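Local coordinates for hydrogenase 2 maturation peptidase (Thaumarchaeota archaeon SCGC AB-539-E09, PDB 5TTX), which probably cleaves a C-terminal peptide from a hydrogenase large subunit during maturation of the enzyme, at residues Lys63-Asp68 with Glu156-Glu161. Sequence-based numbering, arbitrary orientation.
Sequences KVIFLD and EALGLE
Ile65 and Lys63 meet Ala157 and Leu158 where the C-terminal end of helix 141-158 packs on strand 63-69, the middle strand of the mixed five-stranded sheet of an alpha/beta fold. The apolar part of the contact lies around Ile65, which is buried. With CG1 anti to the carbonyl carbon (chi1 -59°) and an extended chi2, its chain ends in CD1 at the helix. CD1 sits 3.9 Å from Ala157 CB and 4.2 Å from Leu158 CG. Leu158 also touches Val10 of strand 10-15, and Ile65 touches Ile126 of strand 122-128, which places the contact between the helix end and the strands flanking 63-69. A Schellman motif at Gly159 closes the helix; Gly159 N bonds to Glu156 O at 3.0 Å. The Lys63 side is looser and partly exposed. Its methylenes run extended past Leu158, with CE 3.7 Å from Leu158 CD2. A bend at chi4 (72°) then sets the ammonium beside a water. No direct hydrogen bond joins the two segments. The polar link is made by the water: it accepts from Lys63 NZ at 3.0 Å and donates to Ala157 O at 2.8 Å.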
loop_
_atom_site.group_PDB
_atom_site.type_symbol
_atom_site.label_atom_id
_atom_site.label_comp_id
_atom_site.label_asym_id
_atom_site.label_seq_id
_atom_site.Cartn_x
_atom_site.Cartn_y
_atom_site.Cartn_z
ATOM N N LYS A 63 -10.768 -28.562 -17.758
ATOM C CA LYS A 63 -12.212 -28.545 -17.877
ATOM C C LYS A 63 -12.766 -29.560 -16.889
ATOM O O LYS A 63 -12.190 -30.636 -16.715
ATOM C CB LYS A 63 -12.635 -28.831 -19.326
ATOM C CG LYS A 63 -14.124 -28.867 -19.568
ATOM C CD LYS A 63 -14.412 -29.030 -21.042
ATOM C CE LYS A 63 -15.906 -29.094 -21.323
ATOM N NZ LYS A 63 -16.527 -27.751 -21.135
ATOM N N VAL A 64 -13.843 -29.190 -16.197
ATOM C CA VAL A 64 -14.483 -30.056 -15.211
ATOM C C VAL A 64 -15.974 -30.102 -15.487
ATOM O O VAL A 64 -16.596 -29.071 -15.774
ATOM C CB VAL A 64 -14.241 -29.597 -13.759
ATOM C CG1 VAL A 64 -14.864 -30.587 -12.819
ATOM C CG2 VAL A 64 -12.776 -29.540 -13.477
ATOM N N ILE A 65 -16.539 -31.302 -15.396
ATOM C CA ILE A 65 -17.978 -31.542 -15.439
ATOM C C ILE A 65 -18.347 -32.301 -14.175
ATOM O O ILE A 65 -17.812 -33.391 -13.930
ATOM C CB ILE A 65 -18.374 -32.347 -16.687
ATOM C CG1 ILE A 65 -17.962 -31.600 -17.947
ATOM C CG2 ILE A 65 -19.864 -32.715 -16.693
ATOM C CD1 ILE A 65 -18.321 -32.372 -19.232
ATOM N N PHE A 66 -19.246 -31.730 -13.372
ATOM C CA PHE A 66 -19.727 -32.352 -12.140
ATOM C C PHE A 66 -21.124 -32.895 -12.368
ATOM O O PHE A 66 -21.982 -32.204 -12.939
ATOM C CB PHE A 66 -19.785 -31.366 -10.957
ATOM C CG PHE A 66 -18.494 -31.239 -10.213
ATOM C CD1 PHE A 66 -18.209 -32.073 -9.149
ATOM C CD2 PHE A 66 -17.548 -30.279 -10.584
ATOM C CE1 PHE A 66 -16.995 -31.969 -8.466
ATOM C CE2 PHE A 66 -16.345 -30.160 -9.897
ATOM C CZ PHE A 66 -16.065 -31.013 -8.841
ATOM N N LEU A 67 -21.358 -34.112 -11.886
ATOM C CA LEU A 67 -22.671 -34.745 -11.938
ATOM C C LEU A 67 -23.112 -35.074 -10.520
ATOM O O LEU A 67 -22.353 -35.682 -9.745
ATOM C CB LEU A 67 -22.636 -36.002 -12.811
ATOM C CG LEU A 67 -22.231 -35.741 -14.270
ATOM C CD1 LEU A 67 -21.205 -36.765 -14.613
ATOM C CD2 LEU A 67 -23.402 -35.884 -15.201
ATOM N N ASP A 68 -24.331 -34.665 -10.173
ATOM C CA ASP A 68 -24.832 -34.924 -8.834
ATOM C C ASP A 68 -26.348 -34.959 -8.883
ATOM O O ASP A 68 -26.967 -34.772 -9.935
ATOM C CB ASP A 68 -24.331 -33.873 -7.826
ATOM C CG ASP A 68 -24.840 -32.460 -8.135
ATOM O OD1 ASP A 68 -25.435 -32.251 -9.198
ATOM O OD2 ASP A 68 -24.646 -31.546 -7.310
ATOM N N GLU A 156 -21.685 -34.388 -25.549
ATOM C CA GLU A 156 -21.842 -33.193 -26.372
ATOM C C GLU A 156 -20.964 -32.069 -25.865
ATOM O O GLU A 156 -20.331 -31.364 -26.658
ATOM C CB GLU A 156 -23.279 -32.723 -26.398
ATOM C CG GLU A 156 -24.230 -33.662 -27.078
ATOM C CD GLU A 156 -25.666 -33.317 -26.748
ATOM O OE1 GLU A 156 -26.573 -33.979 -27.299
ATOM O OE2 GLU A 156 -25.874 -32.378 -25.940
ATOM N N ALA A 157 -20.925 -31.890 -24.543
ATOM C CA ALA A 157 -20.083 -30.871 -23.940
ATOM C C ALA A 157 -18.635 -31.021 -24.365
ATOM O O ALA A 157 -17.925 -30.023 -24.503
ATOM C CB ALA A 157 -20.177 -30.955 -22.417
ATOM N N LEU A 158 -18.186 -32.251 -24.582
ATOM C CA LEU A 158 -16.804 -32.548 -24.922
ATOM C C LEU A 158 -16.569 -32.695 -26.417
ATOM O O LEU A 158 -15.425 -32.914 -26.831
ATOM C CB LEU A 158 -16.356 -33.828 -24.203
ATOM C CG LEU A 158 -16.362 -33.736 -22.677
ATOM C CD1 LEU A 158 -15.996 -35.071 -22.013
ATOM C CD2 LEU A 158 -15.396 -32.637 -22.256
ATOM N N GLY A 159 -17.608 -32.590 -27.240
ATOM C CA GLY A 159 -17.416 -32.772 -28.666
ATOM C C GLY A 159 -17.273 -34.207 -29.119
ATOM O O GLY A 159 -16.847 -34.444 -30.251
ATOM N N LEU A 160 -17.649 -35.174 -28.282
ATOM C CA LEU A 160 -17.475 -36.591 -28.563
ATOM C C LEU A 160 -18.749 -37.281 -29.031
ATOM O O LEU A 160 -18.731 -38.500 -29.247
ATOM C CB LEU A 160 -16.945 -37.294 -27.313
ATOM C CG LEU A 160 -15.585 -36.788 -26.843
ATOM C CD1 LEU A 160 -15.221 -37.450 -25.539
ATOM C CD2 LEU A 160 -14.496 -37.041 -27.910
ATOM N N GLU A 161 -19.847 -36.544 -29.190
ATOM C CA GLU A 161 -21.121 -37.148 -29.583
ATOM C C GLU A 161 -21.107 -37.506 -31.060
ATOM O O GLU A 161 -20.355 -38.381 -31.479
ATOM C CB GLU A 161 -22.302 -36.213 -29.268
ATOM C CG GLU A 161 -22.555 -35.124 -30.291
ATOM C CD GLU A 161 -21.612 -33.928 -30.150
ATOM O OE1 GLU A 161 -20.513 -34.064 -29.558
ATOM O OE2 GLU A 161 -21.984 -32.840 -30.640
HETATM O O HOH W 1 -18.493 -27.520 -23.379
#